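PDB 1LF6: glucoamylase from Thermoanaerobacterium thermosaccharolyticum, which hydrolyses terminal alpha-1,4-linked glucose units one after another from the non-reducing ends of glucan chains, releasing beta-D-glucose. Local coordinates for residues L537-A547 against E605-A613; D566-Y574 against Y620-A628. One frame throughout, in Å; residues are numbered along the deposited sequence.

Interaction 1. Residues L537-A547 against E605-A613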
ATOM      1  N   LEU A 537      18.735 -11.595   8.777  1.00 12.04           N
ATOM      2  CA  LEU A 537      19.392 -10.350   9.161  1.00 13.12           C
ATOM      3  C   LEU A 537      18.621  -9.637  10.265  1.00 13.38           C
ATOM      4  O   LEU A 537      19.101  -8.652  10.832  1.00 12.06           O
ATOM      5  CB  LEU A 537      19.567  -9.415   7.953  1.00 11.94           C
ATOM      6  CG  LEU A 537      20.625  -9.834   6.924  1.00 13.97           C
ATOM      7  CD1 LEU A 537      20.629  -8.841   5.764  1.00 12.13           C
ATOM      8  CD2 LEU A 537      22.006  -9.909   7.590  1.00 12.66           C
ATOM      9  N   GLU A 538      17.423 -10.133  10.562  1.00 10.73           N
ATOM     10  CA  GLU A 538      16.609  -9.556  11.624  1.00 13.53           C
ATOM     11  C   GLU A 538      17.329  -9.758  12.948  1.00 13.69           C
ATOM     12  O   GLU A 538      17.140  -8.989  13.895  1.00 10.38           O
ATOM     13  CB  GLU A 538      15.243 -10.229  11.675  1.00 12.11           C
ATOM     14  CG  GLU A 538      14.290  -9.757  10.596  1.00 16.21           C
ATOM     15  CD  GLU A 538      13.834  -8.331  10.813  1.00 16.62           C
ATOM     16  OE1 GLU A 538      14.578  -7.393  10.451  1.00 16.85           O
ATOM     17  OE2 GLU A 538      12.727  -8.150  11.367  1.00 16.94           O
ATOM     18  N   LEU A 539      18.151 -10.806  12.996  1.00 12.23           N
ATOM     19  CA  LEU A 539      18.933 -11.133  14.183  1.00 14.26           C
ATOM     20  C   LEU A 539      19.810  -9.947  14.569  1.00 13.91           C
ATOM     21  O   LEU A 539      19.881  -9.580  15.738  1.00 15.32           O
ATOM     22  CB  LEU A 539      19.824 -12.359  13.928  1.00 12.32           C
ATOM     23  CG  LEU A 539      19.160 -13.741  13.870  1.00 11.55           C
ATOM     24  CD1 LEU A 539      20.113 -14.732  13.209  1.00 12.36           C
ATOM     25  CD2 LEU A 539      18.778 -14.204  15.278  1.00  8.29           C
ATOM     26  N   VAL A 540      20.478  -9.353  13.585  1.00 15.09           N
ATOM     27  CA  VAL A 540      21.346  -8.205  13.842  1.00 16.94           C
ATOM     28  C   VAL A 540      20.530  -6.908  13.973  1.00 15.95           C
ATOM     29  O   VAL A 540      20.803  -6.074  14.836  1.00 14.88           O
ATOM     30  CB  VAL A 540      22.409  -8.047  12.722  1.00 18.57           C
ATOM     31  CG1 VAL A 540      23.182  -9.361  12.536  1.00 15.89           C
ATOM     32  CG2 VAL A 540      21.750  -7.650  11.427  1.00 23.03           C
ATOM     33  N   ARG A 541      19.524  -6.753  13.117  1.00 15.04           N
ATOM     34  CA  ARG A 541      18.655  -5.581  13.136  1.00 13.70           C
ATOM     35  C   ARG A 541      18.055  -5.351  14.528  1.00 15.00           C
ATOM     36  O   ARG A 541      17.948  -4.215  14.996  1.00 12.61           O
ATOM     37  CB  ARG A 541      17.528  -5.767  12.116  1.00 14.75           C
ATOM     38  CG  ARG A 541      16.564  -4.593  11.986  1.00 14.20           C
ATOM     39  CD  ARG A 541      17.278  -3.303  11.598  1.00 11.84           C
ATOM     40  NE  ARG A 541      16.324  -2.283  11.173  1.00 13.77           N
ATOM     41  CZ  ARG A 541      15.776  -2.207   9.959  1.00 11.30           C
ATOM     42  NH1 ARG A 541      14.912  -1.241   9.685  1.00 10.84           N
ATOM     43  NH2 ARG A 541      16.104  -3.074   9.008  1.00 10.67           N
ATOM     44  N   LEU A 542      17.668  -6.436  15.191  1.00 13.54           N
ATOM     45  CA  LEU A 542      17.064  -6.347  16.521  1.00 14.43           C
ATOM     46  C   LEU A 542      18.054  -6.371  17.689  1.00 15.01           C
ATOM     47  O   LEU A 542      17.643  -6.276  18.844  1.00 17.33           O
ATOM     48  CB  LEU A 542      16.037  -7.469  16.695  1.00 13.09           C
ATOM     49  CG  LEU A 542      14.730  -7.263  15.921  1.00 13.12           C
ATOM     50  CD1 LEU A 542      14.019  -8.591  15.713  1.00 12.38           C
ATOM     51  CD2 LEU A 542      13.851  -6.282  16.694  1.00 14.09           C
ATOM     52  N   GLY A 543      19.346  -6.485  17.387  1.00 15.26           N
ATOM     53  CA  GLY A 543      20.367  -6.511  18.426  1.00 15.13           C
ATOM     54  C   GLY A 543      20.506  -7.835  19.154  1.00 16.72           C
ATOM     55  O   GLY A 543      21.001  -7.894  20.289  1.00 16.78           O
ATOM     56  N   VAL A 544      20.072  -8.906  18.498  1.00 17.39           N
ATOM     57  CA  VAL A 544      20.128 -10.245  19.071  1.00 16.90           C
ATOM     58  C   VAL A 544      21.465 -10.914  18.757  1.00 18.14           C
ATOM     59  O   VAL A 544      21.986 -11.682  19.566  1.00 18.65           O
ATOM     60  CB  VAL A 544      18.948 -11.100  18.545  1.00 18.81           C
ATOM     61  CG1 VAL A 544      19.046 -12.526  19.062  1.00 17.90           C
ATOM     62  CG2 VAL A 544      17.631 -10.470  18.996  1.00 19.41           C
ATOM     63  N   LYS A 545      22.010 -10.615  17.579  1.00 16.73           N
ATOM     64  CA  LYS A 545      23.304 -11.150  17.149  1.00 17.74           C
ATOM     65  C   LYS A 545      24.171  -9.988  16.669  1.00 17.54           C
ATOM     66  O   LYS A 545      23.644  -8.968  16.231  1.00 17.02           O
ATOM     67  CB  LYS A 545      23.121 -12.158  16.012  1.00 17.15           C
ATOM     68  CG  LYS A 545      22.387 -13.437  16.414  1.00 17.41           C
ATOM     69  CD  LYS A 545      23.233 -14.302  17.345  1.00 16.69           C
ATOM     70  CE  LYS A 545      22.518 -15.606  17.703  1.00 18.75           C
ATOM     71  NZ  LYS A 545      23.353 -16.496  18.562  1.00 19.77           N
ATOM     72  N   SER A 546      25.490 -10.138  16.759  1.00 19.33           N
ATOM     73  CA  SER A 546      26.422  -9.093  16.326  1.00 19.05           C
ATOM     74  C   SER A 546      26.570  -9.115  14.814  1.00 18.23           C
ATOM     75  O   SER A 546      26.602 -10.182  14.211  1.00 17.56           O
ATOM     76  CB  SER A 546      27.798  -9.311  16.958  1.00 19.26           C
ATOM     77  OG  SER A 546      27.691  -9.403  18.365  1.00 26.15           O
ATOM     78  N   ALA A 547      26.670  -7.936  14.206  1.00 17.35           N
ATOM     79  CA  ALA A 547      26.821  -7.842  12.759  1.00 17.94           C
ATOM     80  C   ALA A 547      28.061  -8.585  12.250  1.00 18.79           C
ATOM     81  O   ALA A 547      28.089  -9.022  11.099  1.00 17.71           O
ATOM     82  CB  ALA A 547      26.875  -6.373  12.329  1.00 18.46           C
ATOM     83  N   GLU A 605      16.690  -3.511   3.884  1.00 13.16           N
ATOM     84  CA  GLU A 605      17.095  -4.269   5.064  1.00 12.92           C
ATOM     85  C   GLU A 605      18.583  -4.612   5.028  1.00 13.66           C
ATOM     86  O   GLU A 605      19.236  -4.610   6.071  1.00 11.84           O
ATOM     87  CB  GLU A 605      16.252  -5.543   5.222  1.00 14.82           C
ATOM     88  CG  GLU A 605      14.830  -5.273   5.719  1.00 15.53           C
ATOM     89  CD  GLU A 605      14.131  -6.513   6.254  1.00 15.13           C
ATOM     90  OE1 GLU A 605      12.943  -6.414   6.613  1.00 15.07           O
ATOM     91  OE2 GLU A 605      14.766  -7.586   6.324  1.00 15.97           O
ATOM     92  N   ARG A 606      19.120  -4.902   3.841  1.00 12.21           N
ATOM     93  CA  ARG A 606      20.544  -5.208   3.727  1.00 14.86           C
ATOM     94  C   ARG A 606      21.348  -3.951   4.044  1.00 13.63           C
ATOM     95  O   ARG A 606      22.405  -4.014   4.675  1.00 16.16           O
ATOM     96  CB  ARG A 606      20.911  -5.689   2.317  1.00 15.59           C
ATOM     97  CG  ARG A 606      22.418  -5.712   2.068  1.00 21.86           C
ATOM     98  CD  ARG A 606      23.158  -6.708   2.985  1.00 21.97           C
ATOM     99  NE  ARG A 606      23.058  -8.060   2.457  1.00 27.63           N
ATOM    100  CZ  ARG A 606      24.076  -8.755   1.964  1.00 23.78           C
ATOM    101  NH1 ARG A 606      23.869  -9.975   1.502  1.00 28.34           N
ATOM    102  NH2 ARG A 606      25.302  -8.253   1.955  1.00 24.72           N
ATOM    103  N   GLY A 607      20.845  -2.811   3.581  1.00 15.84           N
ATOM    104  CA  GLY A 607      21.519  -1.551   3.833  1.00 15.09           C
ATOM    105  C   GLY A 607      21.592  -1.300   5.324  1.00 16.62           C
ATOM    106  O   GLY A 607      22.606  -0.829   5.837  1.00 16.14           O
ATOM    107  N   MET A 608      20.510  -1.623   6.026  1.00 17.27           N
ATOM    108  CA  MET A 608      20.472  -1.433   7.465  1.00 15.75           C
ATOM    109  C   MET A 608      21.487  -2.352   8.128  1.00 17.43           C
ATOM    110  O   MET A 608      22.139  -1.970   9.108  1.00 17.50           O
ATOM    111  CB  MET A 608      19.064  -1.698   8.002  1.00 14.50           C
ATOM    112  CG  MET A 608      18.081  -0.592   7.683  1.00 15.96           C
ATOM    113  SD  MET A 608      18.589   1.033   8.342  1.00 15.22           S
ATOM    114  CE  MET A 608      18.216   0.840  10.071  1.00 17.67           C
ATOM    115  N   TYR A 609      21.639  -3.563   7.602  1.00 16.16           N
ATOM    116  CA  TYR A 609      22.628  -4.468   8.176  1.00 16.93           C
ATOM    117  C   TYR A 609      24.029  -3.903   7.948  1.00 16.18           C
ATOM    118  O   TYR A 609      24.875  -3.948   8.840  1.00 17.21           O
ATOM    119  CB  TYR A 609      22.549  -5.866   7.551  1.00 16.16           C
ATOM    120  CG  TYR A 609      23.836  -6.638   7.757  1.00 16.99           C
ATOM    121  CD1 TYR A 609      24.826  -6.653   6.776  1.00 15.70           C
ATOM    122  CD2 TYR A 609      24.106  -7.270   8.974  1.00 16.89           C
ATOM    123  CE1 TYR A 609      26.059  -7.270   6.999  1.00 17.14           C
ATOM    124  CE2 TYR A 609      25.334  -7.889   9.211  1.00 17.77           C
ATOM    125  CZ  TYR A 609      26.310  -7.884   8.218  1.00 19.76           C
ATOM    126  OH  TYR A 609      27.536  -8.472   8.444  1.00 18.70           O
ATOM    127  N   GLU A 610      24.269  -3.373   6.755  1.00 18.02           N
ATOM    128  CA  GLU A 610      25.576  -2.821   6.441  1.00 19.04           C
ATOM    129  C   GLU A 610      25.958  -1.721   7.429  1.00 18.83           C
ATOM    130  O   GLU A 610      27.115  -1.628   7.835  1.00 20.37           O
ATOM    131  CB  GLU A 610      25.604  -2.306   5.001  1.00 20.28           C
ATOM    132  CG  GLU A 610      25.496  -3.415   3.949  1.00 21.45           C
ATOM    133  CD  GLU A 610      26.640  -4.428   4.023  1.00 22.54           C
ATOM    134  OE1 GLU A 610      27.802  -3.997   4.152  1.00 21.30           O
ATOM    135  OE2 GLU A 610      26.382  -5.650   3.936  1.00 21.18           O
ATOM    136  N   ILE A 611      24.991  -0.898   7.828  1.00 18.49           N
ATOM    137  CA  ILE A 611      25.258   0.158   8.792  1.00 17.56           C
ATOM    138  C   ILE A 611      25.700  -0.491  10.102  1.00 18.87           C
ATOM    139  O   ILE A 611      26.680  -0.064  10.721  1.00 17.81           O
ATOM    140  CB  ILE A 611      24.006   1.032   9.048  1.00 18.70           C
ATOM    141  CG1 ILE A 611      23.656   1.816   7.773  1.00 18.71           C
ATOM    142  CG2 ILE A 611      24.264   1.998  10.212  1.00 17.70           C
ATOM    143  CD1 ILE A 611      22.433   2.704   7.905  1.00 16.35           C
ATOM    144  N   ALA A 612      24.977  -1.524  10.522  1.00 18.38           N
ATOM    145  CA  ALA A 612      25.316  -2.247  11.747  1.00 17.10           C
ATOM    146  C   ALA A 612      26.744  -2.776  11.647  1.00 16.11           C
ATOM    147  O   ALA A 612      27.451  -2.863  12.651  1.00 17.50           O
ATOM    148  CB  ALA A 612      24.349  -3.409  11.948  1.00 17.48           C
ATOM    149  N   ALA A 613      27.158  -3.129  10.434  1.00 15.97           N
ATOM    150  CA  ALA A 613      28.502  -3.652  10.196  1.00 20.38           C
ATOM    151  C   ALA A 613      29.541  -2.541  10.055  1.00 22.30           C
ATOM    152  O   ALA A 613      30.692  -2.802   9.711  1.00 23.50           O
ATOM    153  CB  ALA A 613      28.508  -4.526   8.943  1.00 15.96           C
TER
HETATM  154  O   HOH W   1      16.307  -7.411   8.503  1.00 15.88           O
HETATM  155  O   HOH W   2      18.127  -5.141   8.479  1.00 10.88           O
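Leu-537 and Val-540 pack against the ring of Tyr-609 on the helix of 605-613, within the (alpha/alpha) barrel of this family 15 enzyme. Leu-537 CD2 makes an off-centre CH-pi contact, 4.1 Å from the ring centroid and 30° off its normal, while CD1 of the same leucine reaches Tyr-609 CB. Val-540 CG2 arrives at the ring edge, near CD2. Farther along, Ala-547 CB sits by the end of the helix, 3.9 Å from Ala-612 CB.

One direct hydrogen bond crosses the contact. Tyr-609 has CG anti to its backbone N (chi1 160°), which carries the ring over to 537-547, where OH donates to Ala-547 O at 2.8 Å, tilted 24° from the carbonyl plane.

Arg-541 bends at chi2 and lays its guanidinium over the Met-608 chain: Met-608 CG lies over one face, toward the rim, 3.4 Å from Arg-541 NH2. Salt bridges to Asp-673 and Glu-658 hold this group from outside the two segments.

Two waters complete the polar side. The first donates to Glu-538 OE1 (2.6 Å) and to Glu-605 OE2 (2.7 Å), two carboxylate oxygens only 4.1 Å apart. The second accepts from Arg-541 NH2, in the guanidinium plane, and donates to Glu-605 O.

Glu-538 lies near the probable catalytic centre, its side chain about 10 Å from that of Glu-435, the likely proton acceptor. Arg-436 forms a salt bridge with Glu-605 and a long, weak ion pair with Glu-538; its positive charge and the donating water would probably ease the repulsion between the two glutamates.

Interaction 2. Residues D566-Y574 against Y620-A628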
ATOM      1  N   ASP A 566      22.077  -8.283  -9.059  1.00 19.32           N
ATOM      2  CA  ASP A 566      22.491  -6.907  -9.315  1.00 20.47           C
ATOM      3  C   ASP A 566      21.709  -6.400 -10.524  1.00 19.81           C
ATOM      4  O   ASP A 566      22.062  -6.699 -11.665  1.00 19.54           O
ATOM      5  CB  ASP A 566      23.990  -6.831  -9.634  1.00 23.59           C
ATOM      6  CG  ASP A 566      24.856  -6.832  -8.395  1.00 25.45           C
ATOM      7  OD1 ASP A 566      24.694  -5.915  -7.560  1.00 23.49           O
ATOM      8  OD2 ASP A 566      25.700  -7.746  -8.259  1.00 29.22           O
ATOM      9  N   THR A 567      20.645  -5.646 -10.283  1.00 18.25           N
ATOM     10  CA  THR A 567      19.849  -5.114 -11.383  1.00 18.67           C
ATOM     11  C   THR A 567      20.507  -3.838 -11.902  1.00 18.51           C
ATOM     12  O   THR A 567      21.409  -3.292 -11.265  1.00 18.32           O
ATOM     13  CB  THR A 567      18.433  -4.723 -10.928  1.00 18.89           C
ATOM     14  OG1 THR A 567      18.518  -3.530 -10.142  1.00 19.22           O
ATOM     15  CG2 THR A 567      17.803  -5.827 -10.097  1.00 19.48           C
ATOM     16  N   PRO A 568      20.067  -3.346 -13.068  1.00 18.09           N
ATOM     17  CA  PRO A 568      20.684  -2.114 -13.562  1.00 18.59           C
ATOM     18  C   PRO A 568      20.316  -0.891 -12.711  1.00 18.43           C
ATOM     19  O   PRO A 568      20.728   0.222 -13.015  1.00 19.13           O
ATOM     20  CB  PRO A 568      20.184  -2.025 -15.010  1.00 19.10           C
ATOM     21  CG  PRO A 568      18.926  -2.797 -15.003  1.00 22.06           C
ATOM     22  CD  PRO A 568      19.226  -3.967 -14.103  1.00 19.52           C
ATOM     23  N   LYS A 569      19.549  -1.114 -11.644  1.00 17.34           N
ATOM     24  CA  LYS A 569      19.140  -0.045 -10.731  1.00 18.27           C
ATOM     25  C   LYS A 569      19.873  -0.225  -9.402  1.00 18.03           C
ATOM     26  O   LYS A 569      19.819   0.637  -8.519  1.00 16.09           O
ATOM     27  CB  LYS A 569      17.634  -0.107 -10.446  1.00 19.25           C
ATOM     28  CG  LYS A 569      16.726   0.039 -11.651  1.00 24.27           C
ATOM     29  CD  LYS A 569      16.507   1.489 -12.019  1.00 27.25           C
ATOM     30  CE  LYS A 569      15.358   1.617 -13.016  1.00 28.00           C
ATOM     31  NZ  LYS A 569      14.921   3.026 -13.184  1.00 31.79           N
ATOM     32  N   GLY A 570      20.548  -1.361  -9.262  1.00 14.62           N
ATOM     33  CA  GLY A 570      21.256  -1.659  -8.034  1.00 13.81           C
ATOM     34  C   GLY A 570      20.955  -3.074  -7.563  1.00 13.49           C
ATOM     35  O   GLY A 570      20.240  -3.820  -8.230  1.00 13.69           O
ATOM     36  N   PRO A 571      21.474  -3.472  -6.398  1.00 14.43           N
ATOM     37  CA  PRO A 571      21.217  -4.824  -5.917  1.00 14.51           C
ATOM     38  C   PRO A 571      19.924  -5.000  -5.137  1.00 15.48           C
ATOM     39  O   PRO A 571      19.441  -4.075  -4.475  1.00 12.84           O
ATOM     40  CB  PRO A 571      22.426  -5.093  -5.045  1.00 15.89           C
ATOM     41  CG  PRO A 571      22.590  -3.757  -4.359  1.00 16.53           C
ATOM     42  CD  PRO A 571      22.425  -2.772  -5.512  1.00 13.25           C
ATOM     43  N   SER A 572      19.360  -6.199  -5.241  1.00 15.34           N
ATOM     44  CA  SER A 572      18.164  -6.560  -4.488  1.00 15.43           C
ATOM     45  C   SER A 572      18.210  -8.072  -4.278  1.00 15.70           C
ATOM     46  O   SER A 572      19.034  -8.761  -4.878  1.00 16.74           O
ATOM     47  CB  SER A 572      16.883  -6.155  -5.213  1.00 17.44           C
ATOM     48  OG  SER A 572      15.794  -6.145  -4.292  1.00 17.71           O
ATOM     49  N   TRP A 573      17.336  -8.580  -3.422  1.00 14.53           N
ATOM     50  CA  TRP A 573      17.306  -9.999  -3.108  1.00 15.78           C
ATOM     51  C   TRP A 573      15.902 -10.588  -3.179  1.00 15.83           C
ATOM     52  O   TRP A 573      14.917  -9.860  -3.060  1.00 15.25           O
ATOM     53  CB  TRP A 573      17.834 -10.223  -1.687  1.00 13.94           C
ATOM     54  CG  TRP A 573      19.291  -9.957  -1.507  1.00 13.84           C
ATOM     55  CD1 TRP A 573      20.273 -10.890  -1.365  1.00 15.16           C
ATOM     56  CD2 TRP A 573      19.947  -8.678  -1.492  1.00 14.89           C
ATOM     57  NE1 TRP A 573      21.500 -10.281  -1.265  1.00 15.19           N
ATOM     58  CE2 TRP A 573      21.330  -8.923  -1.342  1.00 12.71           C
ATOM     59  CE3 TRP A 573      19.500  -7.348  -1.596  1.00 15.12           C
ATOM     60  CZ2 TRP A 573      22.276  -7.891  -1.292  1.00 10.91           C
ATOM     61  CZ3 TRP A 573      20.439  -6.322  -1.547  1.00 12.49           C
ATOM     62  CH2 TRP A 573      21.812  -6.602  -1.395  1.00 14.13           C
ATOM     63  N   TYR A 574      15.818 -11.906  -3.384  1.00 16.45           N
ATOM     64  CA  TYR A 574      14.535 -12.620  -3.379  1.00 15.04           C
ATOM     65  C   TYR A 574      14.300 -12.888  -1.892  1.00 13.85           C
ATOM     66  O   TYR A 574      15.243 -12.829  -1.100  1.00 14.39           O
ATOM     67  CB  TYR A 574      14.643 -13.981  -4.075  1.00 15.57           C
ATOM     68  CG  TYR A 574      14.893 -13.942  -5.563  1.00 15.99           C
ATOM     69  CD1 TYR A 574      13.848 -13.747  -6.458  1.00 15.97           C
ATOM     70  CD2 TYR A 574      16.181 -14.121  -6.077  1.00 16.33           C
ATOM     71  CE1 TYR A 574      14.071 -13.735  -7.831  1.00 18.30           C
ATOM     72  CE2 TYR A 574      16.417 -14.108  -7.450  1.00 16.00           C
ATOM     73  CZ  TYR A 574      15.357 -13.915  -8.319  1.00 18.73           C
ATOM     74  OH  TYR A 574      15.580 -13.914  -9.678  1.00 20.47           O
ATOM     75  N   TYR A 620      22.800   1.531  -0.994  1.00 18.11           N
ATOM     76  CA  TYR A 620      21.513   0.888  -0.744  1.00 17.51           C
ATOM     77  C   TYR A 620      20.439   1.962  -0.713  1.00 16.38           C
ATOM     78  O   TYR A 620      19.304   1.724  -1.121  1.00 15.73           O
ATOM     79  CB  TYR A 620      21.552   0.109   0.573  1.00 17.83           C
ATOM     80  CG  TYR A 620      22.530  -1.032   0.514  1.00 19.78           C
ATOM     81  CD1 TYR A 620      22.166  -2.260  -0.045  1.00 18.95           C
ATOM     82  CD2 TYR A 620      23.853  -0.856   0.912  1.00 20.38           C
ATOM     83  CE1 TYR A 620      23.101  -3.278  -0.212  1.00 19.97           C
ATOM     84  CE2 TYR A 620      24.798  -1.870   0.747  1.00 22.05           C
ATOM     85  CZ  TYR A 620      24.415  -3.076   0.181  1.00 21.40           C
ATOM     86  OH  TYR A 620      25.355  -4.069  -0.007  1.00 23.94           O
ATOM     87  N   VAL A 621      20.790   3.148  -0.224  1.00 15.07           N
ATOM     88  CA  VAL A 621      19.831   4.244  -0.214  1.00 15.79           C
ATOM     89  C   VAL A 621      19.566   4.598  -1.684  1.00 15.89           C
ATOM     90  O   VAL A 621      18.414   4.698  -2.116  1.00 17.20           O
ATOM     91  CB  VAL A 621      20.390   5.491   0.531  1.00 16.68           C
ATOM     92  CG1 VAL A 621      19.500   6.698   0.280  1.00 16.98           C
ATOM     93  CG2 VAL A 621      20.471   5.210   2.027  1.00 11.82           C
ATOM     94  N   LYS A 622      20.639   4.763  -2.452  1.00 16.66           N
ATOM     95  CA  LYS A 622      20.525   5.102  -3.870  1.00 17.96           C
ATOM     96  C   LYS A 622      19.761   4.047  -4.667  1.00 17.29           C
ATOM     97  O   LYS A 622      19.001   4.383  -5.570  1.00 19.10           O
ATOM     98  CB  LYS A 622      21.916   5.309  -4.485  1.00 19.73           C
ATOM     99  CG  LYS A 622      22.648   6.530  -3.936  1.00 23.94           C
ATOM    100  CD  LYS A 622      21.893   7.812  -4.256  1.00 27.32           C
ATOM    101  CE  LYS A 622      22.378   8.980  -3.412  1.00 28.29           C
ATOM    102  NZ  LYS A 622      23.848   9.155  -3.527  1.00 34.51           N
ATOM    103  N   ALA A 623      19.965   2.777  -4.338  1.00 16.53           N
ATOM    104  CA  ALA A 623      19.267   1.705  -5.036  1.00 15.40           C
ATOM    105  C   ALA A 623      17.758   1.801  -4.800  1.00 15.79           C
ATOM    106  O   ALA A 623      16.962   1.676  -5.733  1.00 15.64           O
ATOM    107  CB  ALA A 623      19.783   0.355  -4.576  1.00 15.33           C
ATOM    108  N   MET A 624      17.361   2.009  -3.549  1.00 15.17           N
ATOM    109  CA  MET A 624      15.943   2.125  -3.246  1.00 15.69           C
ATOM    110  C   MET A 624      15.330   3.314  -3.981  1.00 16.58           C
ATOM    111  O   MET A 624      14.187   3.244  -4.449  1.00 16.07           O
ATOM    112  CB  MET A 624      15.717   2.266  -1.734  1.00 16.72           C
ATOM    113  CG  MET A 624      15.918   0.967  -0.953  1.00 13.98           C
ATOM    114  SD  MET A 624      15.163   1.009   0.681  1.00 13.38           S
ATOM    115  CE  MET A 624      13.469   0.657   0.299  1.00 12.17           C
ATOM    116  N   GLU A 625      16.093   4.398  -4.098  1.00 17.52           N
ATOM    117  CA  GLU A 625      15.606   5.596  -4.781  1.00 17.80           C
ATOM    118  C   GLU A 625      15.340   5.319  -6.254  1.00 17.51           C
ATOM    119  O   GLU A 625      14.335   5.763  -6.802  1.00 16.72           O
ATOM    120  CB  GLU A 625      16.612   6.746  -4.624  1.00 18.95           C
ATOM    121  CG  GLU A 625      16.664   7.277  -3.200  1.00 20.18           C
ATOM    122  CD  GLU A 625      17.796   8.256  -2.951  1.00 21.49           C
ATOM    123  OE1 GLU A 625      17.931   8.704  -1.793  1.00 21.57           O
ATOM    124  OE2 GLU A 625      18.546   8.573  -3.901  1.00 22.58           O
ATOM    125  N   LYS A 626      16.230   4.562  -6.886  1.00 18.61           N
ATOM    126  CA  LYS A 626      16.078   4.230  -8.293  1.00 18.08           C
ATOM    127  C   LYS A 626      14.968   3.199  -8.500  1.00 18.59           C
ATOM    128  O   LYS A 626      14.357   3.148  -9.565  1.00 20.21           O
ATOM    129  CB  LYS A 626      17.406   3.709  -8.855  1.00 20.22           C
ATOM    130  CG  LYS A 626      18.571   4.691  -8.687  1.00 22.64           C
ATOM    131  CD  LYS A 626      19.883   4.098  -9.166  1.00 25.17           C
ATOM    132  CE  LYS A 626      21.079   4.940  -8.728  1.00 26.97           C
ATOM    133  NZ  LYS A 626      20.956   6.347  -9.187  1.00 29.36           N
ATOM    134  N   PHE A 627      14.699   2.386  -7.480  1.00 16.43           N
ATOM    135  CA  PHE A 627      13.646   1.380  -7.584  1.00 15.01           C
ATOM    136  C   PHE A 627      12.272   2.041  -7.570  1.00 16.41           C
ATOM    137  O   PHE A 627      11.304   1.497  -8.103  1.00 16.75           O
ATOM    138  CB  PHE A 627      13.751   0.372  -6.432  1.00 14.56           C
ATOM    139  CG  PHE A 627      14.796  -0.689  -6.644  1.00 14.35           C
ATOM    140  CD1 PHE A 627      15.580  -1.135  -5.583  1.00 13.67           C
ATOM    141  CD2 PHE A 627      15.002  -1.246  -7.910  1.00 13.15           C
ATOM    142  CE1 PHE A 627      16.557  -2.119  -5.777  1.00 12.14           C
ATOM    143  CE2 PHE A 627      15.976  -2.230  -8.112  1.00  9.35           C
ATOM    144  CZ  PHE A 627      16.756  -2.667  -7.044  1.00  9.92           C
ATOM    145  N   ALA A 628      12.188   3.220  -6.960  1.00 16.13           N
ATOM    146  CA  ALA A 628      10.930   3.943  -6.891  1.00 16.15           C
ATOM    147  C   ALA A 628      10.571   4.391  -8.304  1.00 17.22           C
ATOM    148  O   ALA A 628      11.458   4.606  -9.136  1.00 16.16           O
ATOM    149  CB  ALA A 628      11.063   5.159  -5.961  1.00 16.24           C
TER
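Phe-627 is the main bump: its ring leaves the helix and plugs a hollow in 566-574. Thr-567 OG1 and Pro-571 O lie at its edge. Lys-569 CB approaches the ring obliquely, 3.6 Å from Phe-627 CE2, and Ser-572 CB does the same near CZ. The hollow lies at the turn end of a beta hairpin with a two-residue loop, a type I turn from Thr-567 to Gly-570. Gly-570 O accepts from Thr-567 N and, on a lone pair, from Thr-567 OG1. Helix 620-627 crosses strand 570-573 almost squarely, at -85°. An alanine in place of Phe-627 would probably open a gap between hairpin and helix, leaving Ser-572 CB and Lys-569 CB without the ring they touch. Ala-623 makes a smaller bump, its CB 4.3 Å from Gly-570 CA, where any side chain would collide with it. The Pro-571 ring sits between Ala-623 and Tyr-620, its CD 4.2 Å from Ala-623 CB; Pro-571 O also accepts from Thr-603. A bend at chi2 (-83°) takes Lys-569 CD across Lys-626 CB. The side chains of Tyr-620 and Trp-573 run at about a right angle and meet edge to edge, ring planes only slightly inclined, with Tyr-620 CE1 3.8 Å from Trp-573 CH2.

In the fold
Interaction 1 is the more buried of the two; interaction 2 is only partly so, with lysines along one border. Their centres are 19 Å apart, yet helix 600-612, one side of interaction 1, also packs against interaction 2; it follows the hairpin in the chain and precedes helix 618-627. Tyr-620 packs on it directly, CE1 lying 3.4 Å from Arg-606 CG, and Trp-573 touches the same arginine. Asp-560 takes a salt bridge from Arg-606 and a hydrogen bond from Trp-573. The chemistry differs with place: 537-547 against 605-613 mixes apolar packing with bridging waters and charges near the probable proton acceptor, whereas 566-574 against 620-628, away from the annotated sites, relies on fitted shapes.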